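Side-chain contacts in ATP-dependent Clp protease proteolytic subunit (Listeria monocytogenes, PDB 4JCQ), which probably cleaves misfolded and other proteins into small peptides, as a serine-protease subunit of the ring-shaped, ATP-dependent Clp protease: residues 35-38 with 39-43; 156-159 with 160-164; 145-148 with 149-153; 42-45 with 46-49. All coordinates share one frame; numbering follows the deposited sequence.

Interaction 1 of 4, residues 35-38 with 39-43; sequences AEDV and SKQLL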
ATOM      1  N   ALA H  35       4.226  -9.953 -17.605  1.00 21.42           N
ATOM      2  CA  ALA H  35       3.488 -10.651 -18.659  1.00 22.13           C
ATOM      3  C   ALA H  35       1.974 -10.464 -18.518  1.00 23.18           C
ATOM      4  O   ALA H  35       1.281 -10.262 -19.515  1.00 23.90           O
ATOM      5  CB  ALA H  35       3.849 -12.132 -18.684  1.00 21.93           C
ATOM      6  N   GLU H  36       1.476 -10.520 -17.283  1.00 23.77           N
ATOM      7  CA  GLU H  36       0.055 -10.304 -17.006  1.00 25.81           C
ATOM      8  C   GLU H  36      -0.369  -8.870 -17.322  1.00 26.30           C
ATOM      9  O   GLU H  36      -1.389  -8.649 -17.974  1.00 26.81           O
ATOM     10  CB  GLU H  36      -0.289 -10.661 -15.555  1.00 28.76           C
ATOM     11  CG  GLU H  36      -1.776 -10.554 -15.237  1.00 32.36           C
ATOM     12  CD  GLU H  36      -2.150 -11.088 -13.866  1.00 36.79           C
ATOM     13  OE1 GLU H  36      -1.360 -11.848 -13.269  1.00 38.72           O
ATOM     14  OE2 GLU H  36      -3.251 -10.746 -13.387  1.00 40.17           O
ATOM     15  N   ASP H  37       0.426  -7.907 -16.857  1.00 26.74           N
ATOM     16  CA  ASP H  37       0.177  -6.489 -17.106  1.00 28.46           C
ATOM     17  C   ASP H  37       0.168  -6.172 -18.604  1.00 26.47           C
ATOM     18  O   ASP H  37      -0.735  -5.488 -19.091  1.00 26.45           O
ATOM     19  CB  ASP H  37       1.219  -5.632 -16.377  1.00 34.18           C
ATOM     20  CG  ASP H  37       0.878  -4.151 -16.384  1.00 39.99           C
ATOM     21  OD1 ASP H  37       1.820  -3.330 -16.372  1.00 48.37           O
ATOM     22  OD2 ASP H  37      -0.322  -3.798 -16.398  1.00 46.12           O
ATOM     23  N   VAL H  38       1.164  -6.682 -19.326  1.00 24.32           N
ATOM     24  CA  VAL H  38       1.267  -6.477 -20.775  1.00 23.81           C
ATOM     25  C   VAL H  38       0.122  -7.166 -21.525  1.00 24.76           C
ATOM     26  O   VAL H  38      -0.468  -6.576 -22.436  1.00 24.43           O
ATOM     27  CB  VAL H  38       2.647  -6.915 -21.324  1.00 22.99           C
ATOM     28  CG1 VAL H  38       2.665  -6.921 -22.847  1.00 23.47           C
ATOM     29  CG2 VAL H  38       3.741  -5.997 -20.794  1.00 22.51           C
ATOM     30  N   SER H  39      -0.198  -8.401 -21.131  1.00 25.18           N
ATOM     31  CA  SER H  39      -1.324  -9.132 -21.721  1.00 26.44           C
ATOM     32  C   SER H  39      -2.637  -8.360 -21.581  1.00 27.51           C
ATOM     33  O   SER H  39      -3.396  -8.246 -22.544  1.00 27.95           O
ATOM     34  CB  SER H  39      -1.465 -10.527 -21.105  1.00 26.72           C
ATOM     35  OG  SER H  39      -0.367 -11.356 -21.447  1.00 26.15           O
ATOM     36  N   LYS H  40      -2.887  -7.827 -20.386  1.00 27.76           N
ATOM     37  CA  LYS H  40      -4.090  -7.033 -20.120  1.00 30.31           C
ATOM     38  C   LYS H  40      -4.161  -5.778 -20.986  1.00 30.09           C
ATOM     39  O   LYS H  40      -5.220  -5.461 -21.532  1.00 32.26           O
ATOM     40  CB  LYS H  40      -4.190  -6.662 -18.637  1.00 31.97           C
ATOM     41  CG  LYS H  40      -4.712  -7.788 -17.761  1.00 34.41           C
ATOM     42  CD  LYS H  40      -4.729  -7.402 -16.292  1.00 37.81           C
ATOM     43  CE  LYS H  40      -5.207  -8.561 -15.433  1.00 42.65           C
ATOM     44  NZ  LYS H  40      -5.191  -8.222 -13.984  1.00 46.15           N
ATOM     45  N   GLN H  41      -3.034  -5.079 -21.115  1.00 28.36           N
ATOM     46  CA  GLN H  41      -2.955  -3.869 -21.934  1.00 29.04           C
ATOM     47  C   GLN H  41      -3.203  -4.165 -23.411  1.00 29.01           C
ATOM     48  O   GLN H  41      -3.948  -3.442 -24.072  1.00 29.37           O
ATOM     49  CB  GLN H  41      -1.604  -3.172 -21.759  1.00 29.13           C
ATOM     50  CG  GLN H  41      -1.408  -2.503 -20.409  1.00 29.23           C
ATOM     51  CD  GLN H  41      -0.047  -1.853 -20.283  1.00 30.67           C
ATOM     52  OE1 GLN H  41       0.271  -0.910 -21.005  1.00 29.55           O
ATOM     53  NE2 GLN H  41       0.766  -2.356 -19.361  1.00 32.41           N
ATOM     54  N   LEU H  42      -2.584  -5.231 -23.915  1.00 28.44           N
ATOM     55  CA  LEU H  42      -2.731  -5.627 -25.317  1.00 28.82           C
ATOM     56  C   LEU H  42      -4.155  -6.068 -25.655  1.00 31.18           C
ATOM     57  O   LEU H  42      -4.675  -5.731 -26.721  1.00 31.61           O
ATOM     58  CB  LEU H  42      -1.729  -6.728 -25.689  1.00 27.91           C
ATOM     59  CG  LEU H  42      -0.238  -6.370 -25.745  1.00 26.50           C
ATOM     60  CD1 LEU H  42       0.593  -7.612 -26.035  1.00 26.82           C
ATOM     61  CD2 LEU H  42       0.050  -5.283 -26.772  1.00 27.67           C
ATOM     62  N   LEU H  43      -4.777  -6.816 -24.744  1.00 31.37           N
ATOM     63  CA  LEU H  43      -6.159  -7.263 -24.918  1.00 33.83           C
ATOM     64  C   LEU H  43      -7.146  -6.100 -24.844  1.00 34.28           C
ATOM     65  O   LEU H  43      -8.126  -6.065 -25.590  1.00 33.14           O
ATOM     66  CB  LEU H  43      -6.519  -8.342 -23.891  1.00 33.27           C
ATOM     67  CG  LEU H  43      -5.894  -9.730 -24.080  1.00 34.42           C
ATOM     68  CD1 LEU H  43      -6.001 -10.548 -22.801  1.00 33.25           C
ATOM     69  CD2 LEU H  43      -6.519 -10.477 -25.252  1.00 35.90           C
TER

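Interaction 2 of 4, residues 156-159 with 160-164; sequences EQIS and KDTDR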
ATOM      1  N   GLU H 156      22.708 -21.912 -37.548  1.00 38.08           N
ATOM      2  CA  GLU H 156      24.060 -22.085 -37.015  1.00 40.61           C
ATOM      3  C   GLU H 156      24.635 -20.795 -36.426  1.00 36.67           C
ATOM      4  O   GLU H 156      25.285 -20.827 -35.378  1.00 35.71           O
ATOM      5  CB  GLU H 156      24.994 -22.643 -38.093  1.00 46.87           C
ATOM      6  CG  GLU H 156      26.282 -23.246 -37.552  1.00 54.88           C
ATOM      7  CD  GLU H 156      27.116 -23.931 -38.621  1.00 66.81           C
ATOM      8  OE1 GLU H 156      28.350 -23.741 -38.618  1.00 72.35           O
ATOM      9  OE2 GLU H 156      26.545 -24.658 -39.462  1.00 72.25           O
ATOM     10  N   GLN H 157      24.395 -19.671 -37.100  1.00 34.56           N
ATOM     11  CA  GLN H 157      24.842 -18.365 -36.612  1.00 33.86           C
ATOM     12  C   GLN H 157      24.153 -18.006 -35.296  1.00 30.98           C
ATOM     13  O   GLN H 157      24.810 -17.574 -34.344  1.00 30.20           O
ATOM     14  CB  GLN H 157      24.607 -17.273 -37.665  1.00 34.38           C
ATOM     15  CG  GLN H 157      25.161 -15.901 -37.295  1.00 35.43           C
ATOM     16  CD  GLN H 157      26.674 -15.887 -37.151  1.00 38.26           C
ATOM     17  OE1 GLN H 157      27.400 -16.298 -38.053  1.00 40.62           O
ATOM     18  NE2 GLN H 157      27.153 -15.404 -36.012  1.00 38.78           N
ATOM     19  N   ILE H 158      22.836 -18.202 -35.251  1.00 28.13           N
ATOM     20  CA  ILE H 158      22.042 -17.917 -34.056  1.00 28.69           C
ATOM     21  C   ILE H 158      22.446 -18.829 -32.892  1.00 28.75           C
ATOM     22  O   ILE H 158      22.624 -18.361 -31.768  1.00 26.99           O
ATOM     23  CB  ILE H 158      20.521 -18.018 -34.338  1.00 27.16           C
ATOM     24  CG1 ILE H 158      20.092 -16.999 -35.407  1.00 27.52           C
ATOM     25  CG2 ILE H 158      19.706 -17.849 -33.058  1.00 26.22           C
ATOM     26  CD1 ILE H 158      20.429 -15.550 -35.098  1.00 26.46           C
ATOM     27  N   SER H 159      22.601 -20.121 -33.184  1.00 29.94           N
ATOM     28  CA  SER H 159      22.997 -21.117 -32.186  1.00 31.62           C
ATOM     29  C   SER H 159      24.324 -20.766 -31.511  1.00 32.02           C
ATOM     30  O   SER H 159      24.482 -20.944 -30.301  1.00 31.95           O
ATOM     31  CB  SER H 159      23.080 -22.508 -32.822  1.00 34.44           C
ATOM     32  OG  SER H 159      23.325 -23.503 -31.842  1.00 38.97           O
ATOM     33  N   LYS H 160      25.271 -20.265 -32.302  1.00 32.17           N
ATOM     34  CA  LYS H 160      26.549 -19.797 -31.778  1.00 34.22           C
ATOM     35  C   LYS H 160      26.356 -18.570 -30.881  1.00 32.27           C
ATOM     36  O   LYS H 160      26.893 -18.507 -29.775  1.00 30.66           O
ATOM     37  CB  LYS H 160      27.506 -19.473 -32.931  1.00 37.75           C
ATOM     38  CG  LYS H 160      28.870 -18.957 -32.498  1.00 42.45           C
ATOM     39  CD  LYS H 160      29.669 -18.439 -33.683  1.00 48.47           C
ATOM     40  CE  LYS H 160      30.958 -17.773 -33.230  1.00 54.93           C
ATOM     41  NZ  LYS H 160      31.744 -17.243 -34.380  1.00 57.26           N
ATOM     42  N   ASP H 161      25.562 -17.615 -31.359  1.00 30.77           N
ATOM     43  CA  ASP H 161      25.430 -16.316 -30.707  1.00 30.18           C
ATOM     44  C   ASP H 161      24.547 -16.298 -29.455  1.00 27.34           C
ATOM     45  O   ASP H 161      24.760 -15.475 -28.564  1.00 27.68           O
ATOM     46  CB  ASP H 161      24.992 -15.256 -31.723  1.00 31.75           C
ATOM     47  CG  ASP H 161      26.083 -14.931 -32.738  1.00 34.59           C
ATOM     48  OD1 ASP H 161      27.262 -15.278 -32.494  1.00 34.06           O
ATOM     49  OD2 ASP H 161      25.768 -14.318 -33.780  1.00 31.47           O
ATOM     50  N   THR H 162      23.571 -17.203 -29.377  1.00 25.58           N
ATOM     51  CA  THR H 162      22.741 -17.320 -28.169  1.00 25.03           C
ATOM     52  C   THR H 162      23.502 -17.970 -27.010  1.00 25.64           C
ATOM     53  O   THR H 162      23.111 -17.827 -25.848  1.00 24.13           O
ATOM     54  CB  THR H 162      21.428 -18.098 -28.413  1.00 24.36           C
ATOM     55  OG1 THR H 162      21.719 -19.391 -28.958  1.00 23.63           O
ATOM     56  CG2 THR H 162      20.505 -17.332 -29.356  1.00 23.91           C
ATOM     57  N   ASP H 163      24.582 -18.682 -27.336  1.00 27.30           N
ATOM     58  CA  ASP H 163      25.391 -19.368 -26.331  1.00 29.17           C
ATOM     59  C   ASP H 163      26.671 -18.608 -25.961  1.00 30.82           C
ATOM     60  O   ASP H 163      27.593 -19.179 -25.372  1.00 32.27           O
ATOM     61  CB  ASP H 163      25.721 -20.797 -26.779  1.00 31.04           C
ATOM     62  CG  ASP H 163      25.891 -21.749 -25.608  1.00 33.46           C
ATOM     63  OD1 ASP H 163      26.804 -22.596 -25.654  1.00 35.52           O
ATOM     64  OD2 ASP H 163      25.118 -21.645 -24.634  1.00 35.31           O
ATOM     65  N   ARG H 164      26.723 -17.326 -26.311  1.00 30.20           N
ATOM     66  CA  ARG H 164      27.794 -16.444 -25.841  1.00 33.37           C
ATOM     67  C   ARG H 164      27.253 -15.063 -25.466  1.00 33.14           C
ATOM     68  O   ARG H 164      26.102 -14.747 -25.764  1.00 31.87           O
ATOM     69  CB  ARG H 164      28.949 -16.363 -26.852  1.00 37.26           C
ATOM     70  CG  ARG H 164      28.606 -15.781 -28.214  1.00 40.91           C
ATOM     71  CD  ARG H 164      29.745 -16.027 -29.190  1.00 47.98           C
ATOM     72  NE  ARG H 164      29.710 -15.114 -30.332  1.00 55.18           N
ATOM     73  CZ  ARG H 164      30.383 -13.967 -30.405  1.00 56.93           C
ATOM     74  NH1 ARG H 164      31.155 -13.569 -29.401  1.00 57.35           N
ATOM     75  NH2 ARG H 164      30.280 -13.209 -31.489  1.00 60.23           N
TER
HETATM   76  O   HOH W   1      30.440 -15.039 -35.588  1.00 63.84           O

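Interaction 3 of 4, residues 145-148 with 149-153; sequences RLIA and EATGQ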
ATOM      1  N   ARG H 145      15.527 -21.295 -33.388  1.00 26.56           N
ATOM      2  CA  ARG H 145      14.698 -21.292 -34.597  1.00 27.59           C
ATOM      3  C   ARG H 145      13.846 -20.027 -34.689  1.00 26.40           C
ATOM      4  O   ARG H 145      13.703 -19.443 -35.762  1.00 26.36           O
ATOM      5  CB  ARG H 145      13.809 -22.538 -34.658  1.00 30.90           C
ATOM      6  CG  ARG H 145      14.552 -23.820 -34.997  1.00 31.90           C
ATOM      7  CD  ARG H 145      13.592 -24.972 -35.248  1.00 39.62           C
ATOM      8  NE  ARG H 145      14.304 -26.218 -35.532  1.00 47.82           N
ATOM      9  CZ  ARG H 145      14.561 -27.166 -34.633  1.00 52.56           C
ATOM     10  NH1 ARG H 145      14.162 -27.029 -33.372  1.00 56.91           N
ATOM     11  NH2 ARG H 145      15.218 -28.259 -34.995  1.00 57.27           N
ATOM     12  N   LEU H 146      13.290 -19.609 -33.553  1.00 25.51           N
ATOM     13  CA  LEU H 146      12.508 -18.377 -33.469  1.00 25.81           C
ATOM     14  C   LEU H 146      13.334 -17.165 -33.917  1.00 25.28           C
ATOM     15  O   LEU H 146      12.900 -16.392 -34.772  1.00 25.20           O
ATOM     16  CB  LEU H 146      11.983 -18.182 -32.039  1.00 25.58           C
ATOM     17  CG  LEU H 146      10.927 -17.111 -31.742  1.00 26.89           C
ATOM     18  CD1 LEU H 146      10.131 -17.492 -30.505  1.00 29.12           C
ATOM     19  CD2 LEU H 146      11.546 -15.730 -31.569  1.00 28.18           C
ATOM     20  N   ILE H 147      14.526 -17.015 -33.348  1.00 25.08           N
ATOM     21  CA  ILE H 147      15.395 -15.878 -33.660  1.00 24.13           C
ATOM     22  C   ILE H 147      15.917 -15.943 -35.104  1.00 25.21           C
ATOM     23  O   ILE H 147      15.987 -14.920 -35.785  1.00 24.97           O
ATOM     24  CB  ILE H 147      16.550 -15.738 -32.634  1.00 23.55           C
ATOM     25  CG1 ILE H 147      15.986 -15.474 -31.230  1.00 22.84           C
ATOM     26  CG2 ILE H 147      17.506 -14.619 -33.031  1.00 22.59           C
ATOM     27  CD1 ILE H 147      17.007 -15.555 -30.110  1.00 22.63           C
ATOM     28  N   ALA H 148      16.257 -17.144 -35.571  1.00 26.35           N
ATOM     29  CA  ALA H 148      16.707 -17.339 -36.956  1.00 28.75           C
ATOM     30  C   ALA H 148      15.657 -16.894 -37.979  1.00 30.57           C
ATOM     31  O   ALA H 148      15.981 -16.184 -38.935  1.00 31.01           O
ATOM     32  CB  ALA H 148      17.112 -18.789 -37.195  1.00 28.36           C
ATOM     33  N   GLU H 149      14.406 -17.301 -37.764  1.00 31.35           N
ATOM     34  CA  GLU H 149      13.305 -16.957 -38.665  1.00 34.55           C
ATOM     35  C   GLU H 149      13.024 -15.453 -38.680  1.00 32.34           C
ATOM     36  O   GLU H 149      12.758 -14.881 -39.738  1.00 30.26           O
ATOM     37  CB  GLU H 149      12.035 -17.730 -38.294  1.00 40.50           C
ATOM     38  CG  GLU H 149      10.935 -17.654 -39.346  1.00 48.59           C
ATOM     39  CD  GLU H 149       9.621 -18.262 -38.888  1.00 58.28           C
ATOM     40  OE1 GLU H 149       9.629 -19.402 -38.375  1.00 62.18           O
ATOM     41  OE2 GLU H 149       8.573 -17.603 -39.055  1.00 64.51           O
ATOM     42  N   ALA H 150      13.090 -14.823 -37.509  1.00 30.04           N
ATOM     43  CA  ALA H 150      12.802 -13.395 -37.377  1.00 29.07           C
ATOM     44  C   ALA H 150      13.893 -12.497 -37.969  1.00 28.47           C
ATOM     45  O   ALA H 150      13.591 -11.444 -38.534  1.00 28.04           O
ATOM     46  CB  ALA H 150      12.548 -13.035 -35.918  1.00 27.14           C
ATOM     47  N   THR H 151      15.151 -12.917 -37.838  1.00 27.21           N
ATOM     48  CA  THR H 151      16.294 -12.102 -38.264  1.00 28.76           C
ATOM     49  C   THR H 151      16.735 -12.379 -39.700  1.00 30.86           C
ATOM     50  O   THR H 151      17.286 -11.502 -40.366  1.00 31.09           O
ATOM     51  CB  THR H 151      17.518 -12.289 -37.339  1.00 27.88           C
ATOM     52  OG1 THR H 151      17.910 -13.670 -37.326  1.00 27.77           O
ATOM     53  CG2 THR H 151      17.209 -11.825 -35.916  1.00 25.78           C
ATOM     54  N   GLY H 152      16.498 -13.602 -40.167  1.00 33.28           N
ATOM     55  CA  GLY H 152      16.967 -14.030 -41.482  1.00 35.10           C
ATOM     56  C   GLY H 152      18.349 -14.659 -41.429  1.00 36.36           C
ATOM     57  O   GLY H 152      18.888 -15.074 -42.455  1.00 36.47           O
ATOM     58  N   GLN H 153      18.924 -14.719 -40.227  1.00 35.44           N
ATOM     59  CA  GLN H 153      20.206 -15.383 -40.006  1.00 36.52           C
ATOM     60  C   GLN H 153      20.020 -16.896 -40.041  1.00 36.58           C
ATOM     61  O   GLN H 153      18.921 -17.398 -39.795  1.00 36.34           O
ATOM     62  CB  GLN H 153      20.804 -14.973 -38.656  1.00 35.34           C
ATOM     63  CG  GLN H 153      21.163 -13.498 -38.519  1.00 36.94           C
ATOM     64  CD  GLN H 153      22.491 -13.136 -39.165  1.00 39.17           C
ATOM     65  OE1 GLN H 153      23.296 -14.005 -39.506  1.00 39.12           O
ATOM     66  NE2 GLN H 153      22.728 -11.840 -39.331  1.00 36.41           N
TER

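Interaction 4 of 4, residues 42-45 with 46-49; sequences LLLL and ESIS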
ATOM      1  N   LEU H  42      -2.584  -5.231 -23.915  1.00 28.44           N
ATOM      2  CA  LEU H  42      -2.731  -5.627 -25.317  1.00 28.82           C
ATOM      3  C   LEU H  42      -4.155  -6.068 -25.655  1.00 31.18           C
ATOM      4  O   LEU H  42      -4.675  -5.731 -26.721  1.00 31.61           O
ATOM      5  CB  LEU H  42      -1.729  -6.728 -25.689  1.00 27.91           C
ATOM      6  CG  LEU H  42      -0.238  -6.370 -25.745  1.00 26.50           C
ATOM      7  CD1 LEU H  42       0.593  -7.612 -26.035  1.00 26.82           C
ATOM      8  CD2 LEU H  42       0.050  -5.283 -26.772  1.00 27.67           C
ATOM      9  N   LEU H  43      -4.777  -6.816 -24.744  1.00 31.37           N
ATOM     10  CA  LEU H  43      -6.159  -7.263 -24.918  1.00 33.83           C
ATOM     11  C   LEU H  43      -7.146  -6.100 -24.844  1.00 34.28           C
ATOM     12  O   LEU H  43      -8.126  -6.065 -25.590  1.00 33.14           O
ATOM     13  CB  LEU H  43      -6.519  -8.342 -23.891  1.00 33.27           C
ATOM     14  CG  LEU H  43      -5.894  -9.730 -24.080  1.00 34.42           C
ATOM     15  CD1 LEU H  43      -6.001 -10.548 -22.801  1.00 33.25           C
ATOM     16  CD2 LEU H  43      -6.519 -10.477 -25.252  1.00 35.90           C
ATOM     17  N   LEU H  44      -6.874  -5.153 -23.948  1.00 34.04           N
ATOM     18  CA  LEU H  44      -7.693  -3.954 -23.800  1.00 36.61           C
ATOM     19  C   LEU H  44      -7.629  -3.088 -25.061  1.00 36.71           C
ATOM     20  O   LEU H  44      -8.662  -2.644 -25.563  1.00 38.19           O
ATOM     21  CB  LEU H  44      -7.265  -3.165 -22.551  1.00 37.14           C
ATOM     22  CG  LEU H  44      -8.024  -1.942 -22.008  1.00 40.54           C
ATOM     23  CD1 LEU H  44      -7.463  -0.644 -22.572  1.00 43.73           C
ATOM     24  CD2 LEU H  44      -9.535  -2.024 -22.204  1.00 40.92           C
ATOM     25  N   LEU H  45      -6.418  -2.868 -25.572  1.00 34.15           N
ATOM     26  CA  LEU H  45      -6.217  -2.076 -26.788  1.00 34.95           C
ATOM     27  C   LEU H  45      -6.831  -2.737 -28.024  1.00 36.96           C
ATOM     28  O   LEU H  45      -7.376  -2.052 -28.894  1.00 39.20           O
ATOM     29  CB  LEU H  45      -4.729  -1.786 -27.015  1.00 33.07           C
ATOM     30  CG  LEU H  45      -4.044  -0.800 -26.061  1.00 32.70           C
ATOM     31  CD1 LEU H  45      -2.533  -0.862 -26.223  1.00 31.46           C
ATOM     32  CD2 LEU H  45      -4.549   0.624 -26.257  1.00 33.70           C
ATOM     33  N   GLU H  46      -6.745  -4.065 -28.087  1.00 37.00           N
ATOM     34  CA  GLU H  46      -7.365  -4.842 -29.160  1.00 39.26           C
ATOM     35  C   GLU H  46      -8.887  -4.685 -29.170  1.00 41.23           C
ATOM     36  O   GLU H  46      -9.491  -4.538 -30.233  1.00 42.47           O
ATOM     37  CB  GLU H  46      -6.990  -6.324 -29.044  1.00 38.38           C
ATOM     38  CG  GLU H  46      -7.643  -7.210 -30.096  1.00 40.41           C
ATOM     39  CD  GLU H  46      -7.374  -8.689 -29.897  1.00 39.82           C
ATOM     40  OE1 GLU H  46      -7.342  -9.155 -28.737  1.00 40.87           O
ATOM     41  OE2 GLU H  46      -7.210  -9.388 -30.916  1.00 38.52           O
ATOM     42  N   SER H  47      -9.494  -4.709 -27.983  1.00 41.50           N
ATOM     43  CA  SER H  47     -10.948  -4.594 -27.849  1.00 44.65           C
ATOM     44  C   SER H  47     -11.477  -3.214 -28.247  1.00 46.04           C
ATOM     45  O   SER H  47     -12.636  -3.080 -28.642  1.00 47.86           O
ATOM     46  CB  SER H  47     -11.391  -4.942 -26.426  1.00 43.30           C
ATOM     47  OG  SER H  47     -10.999  -3.941 -25.503  1.00 42.86           O
ATOM     48  N   ILE H  48     -10.625  -2.197 -28.140  1.00 44.88           N
ATOM     49  CA  ILE H  48     -10.999  -0.827 -28.491  1.00 47.45           C
ATOM     50  C   ILE H  48     -11.031  -0.624 -30.011  1.00 48.63           C
ATOM     51  O   ILE H  48     -12.039  -0.163 -30.553  1.00 48.54           O
ATOM     52  CB  ILE H  48     -10.090   0.211 -27.793  1.00 45.48           C
ATOM     53  CG1 ILE H  48     -10.331   0.182 -26.279  1.00 43.81           C
ATOM     54  CG2 ILE H  48     -10.344   1.614 -28.333  1.00 46.37           C
ATOM     55  CD1 ILE H  48      -9.253   0.858 -25.460  1.00 44.98           C
ATOM     56  N   SER H  49      -9.937  -0.974 -30.688  1.00 46.97           N
ATOM     57  CA  SER H  49      -9.855  -0.858 -32.149  1.00 47.29           C
ATOM     58  C   SER H  49      -8.790  -1.773 -32.754  1.00 45.88           C
ATOM     59  O   SER H  49      -8.010  -2.402 -32.034  1.00 42.40           O
ATOM     60  CB  SER H  49      -9.594   0.596 -32.567  1.00 48.13           C
ATOM     61  OG  SER H  49      -8.273   0.995 -32.251  1.00 46.33           O
TER

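Interaction 1 of 4, residues 35-38 with 39-43
The carbonyl oxygen of Ala35 is gripped twice by Ser39, one turn further along the same helix. Ser39 N bonds to Ala35 O at 2.9 Å in the ordinary helical way. Ser39 OG donates to Ala35 O as well, at 2.8 Å, and comes from the opposite face of the carbonyl plane. The hydroxyl can do this because it sits beside its own backbone N (chi1 -67°). It also bonds to the hydroxyl of Tyr27 of a neighbouring subunit. Glu36 and Lys40 run side by side and point the same way, both extended. They meet in a salt bridge, Lys40 NZ to Glu36 OE2 at 3.2 Å, whose hydrogen bond is weak. The extended chain of Gln41 lies along the preceding turn, and Gln41 NE2 makes a weak bond to Asp37 O at 3.5 Å. The Gln41 amide plane is turned 47° from the Asp37 carboxylate. Val38 CG1 touches Leu42 CD1 at 3.9 Å. Helix 32-48 is the crossover of a beta-alpha-beta unit between strands 23-27 and 53-59. Val38 packs on Ile26 and Gln41 on Val24, both of strand 23-27. Ala35 and Ser39 meet helix 64-76, and Glu36 and Lys40 pack against the neighbouring subunit.

Interaction 2 of 4, residues 156-159 with 160-164
The side chains of Gln157 and Asp161 lie across each other at a slant, one turn apart, with amide and carboxylate planes 52° from each other. The amide N-H of Gln157 points almost exactly in its own plane at the carboxylate. Gln157 NE2 meets Asp161 OD2 at 2.8 Å, with a nearly straight N-H...O angle of 165°. Seen from the acid, the donor lies above the carboxylate plane. Gln157 reaches this spot by a bend in its chain (chi2 63°) that turns the amide towards Asp161, one turn on. The other oxygen, OD1, takes Arg164. Arg164 NE bonds to Asp161 OD1 at 3.3 Å as part of a salt bridge, on the anti side but tilted out of the carboxylate plane. Arg164 also makes a cation-pi contact with Phe166. Lys160 stretches out fully extended, and its tip joins the cluster through a water: Lys160 NZ gives to the water oxygen at 2.8 Å, and Gln157 NE2 gives to it weakly. On another side of the helix the methyl groups Ile158 CG2 and Thr162 CG2 touch at 3.8 Å. The Thr162 hydroxyl is hydrogen-bonded to Asn144 of helix 133-151. Asp163 reaches Arg140 of that helix in a salt bridge, and its side chain is about 6 Å from that of His116, a predicted active-site residue. Asp161 OD2 has a second partner in the hydroxyl of Tyr176. The buried carboxylate thus has an amide, a hydroxyl and a guanidinium as partners, which would probably favour its ionised form and fix its rotation.

Interaction 3 of 4, residues 145-148 with 149-153
The carbonyl of Ile147 is flat, and two donors, both from Thr151, reach its oxygen from opposite sides of the carbonyl plane, each tilted only moderately out of it. Thr151 N bonds to Ile147 O at 3.0 Å from one side, and Thr151 OG1 gives to Ile147 O at 2.8 Å from the other. The threonine OG1 lies between its backbone N and carbonyl carbon (chi1 59°), which turns it back onto the preceding turn. The same torsion sets the methyl beside the backbone N, and Thr151 CG2 touches Ile147 CG2 at 4.0 Å. OG1 also accepts: Gln153 N bonds to Thr151 OG1 at 3.2 Å, closing an ST turn. Gly152 is the first residue to leave the helix, with phi 90°. Its amide still follows the helical pattern, Gly152 N to Ala148 O at 2.9 Å. The chain then swings round so that Gln153 O comes within 3.5 Å of Ala148 CB. This is the C-terminal end of helix 133-151. Ile147, Ala148 and Gln153 pack on Ile158 of helix 155-162, the next helix in the chain. The Gln153 amide reaches the backbone oxygen of Tyr176 in helix 170-176. Leu146 packs on Asn110 of a neighbouring subunit.

Interaction 4 of 4, residues 42-45 with 46-49
Helix 32-48 makes its last two turns from Leu42 to Ile48, with sound bonds from Glu46 N and Ser47 N and then weak ones, the last from Ser49 N to Leu45 O at 3.3 Å, where Ser49 leaves helical backbone angles. The shortest hydrogen bond between the two segments is Ser47 OG to Leu44 O at 2.7 Å, given to the carbonyl three residues back. The hydroxyl stands between its own N and carbonyl carbon (chi1 71°), and this torsion turns OG back onto the Leu44 carbonyl. Leu44 and Ile48 cross at an angle, and Leu44 CD1 touches Ile48 CD1 at 3.7 Å. Ile48 CG1 lies 3.4 Å from Leu44 O, the same oxygen that Ser47 holds. This is where the helix of the beta-alpha-beta unit ends and the chain turns towards strand 53-59. Both Leu44 and Ile48 pack on Ile19 of helix 14-20. Leu43 and Glu46 lie alongside, with Leu43 CD2 3.8 Å from Glu46 OE1. The carboxylate has firmer partners elsewhere: Glu46 OE2 accepts from the backbone N of Lys78 and forms a salt bridge with Arg186 of a neighbouring subunit. From that subunit Leu14 also covers Leu44, and Lys17 packs on Ile48.

In the fold
Interactions 1 and 4 follow each other on helix 32-48, share Leu42 and Leu43, and have centres 10 Å apart. Both touch a neighbouring subunit. Interactions 2 and 3 form the second pair, with centres 11 Å apart on consecutive helices. They meet through Ile158, whose CD1 lies 3.7 Å from Ile147 CG2 and 3.6 Å from Gln153 CB. This pair is near the predicted catalytic residues: the side chain of Ile147 is about 8 Å from that of Ser91, and that of Thr162 about 9 Å from it. The two pairs do not touch. The centres of interactions 1 and 2 are 30 Å apart, on opposite sides of the chain's centre.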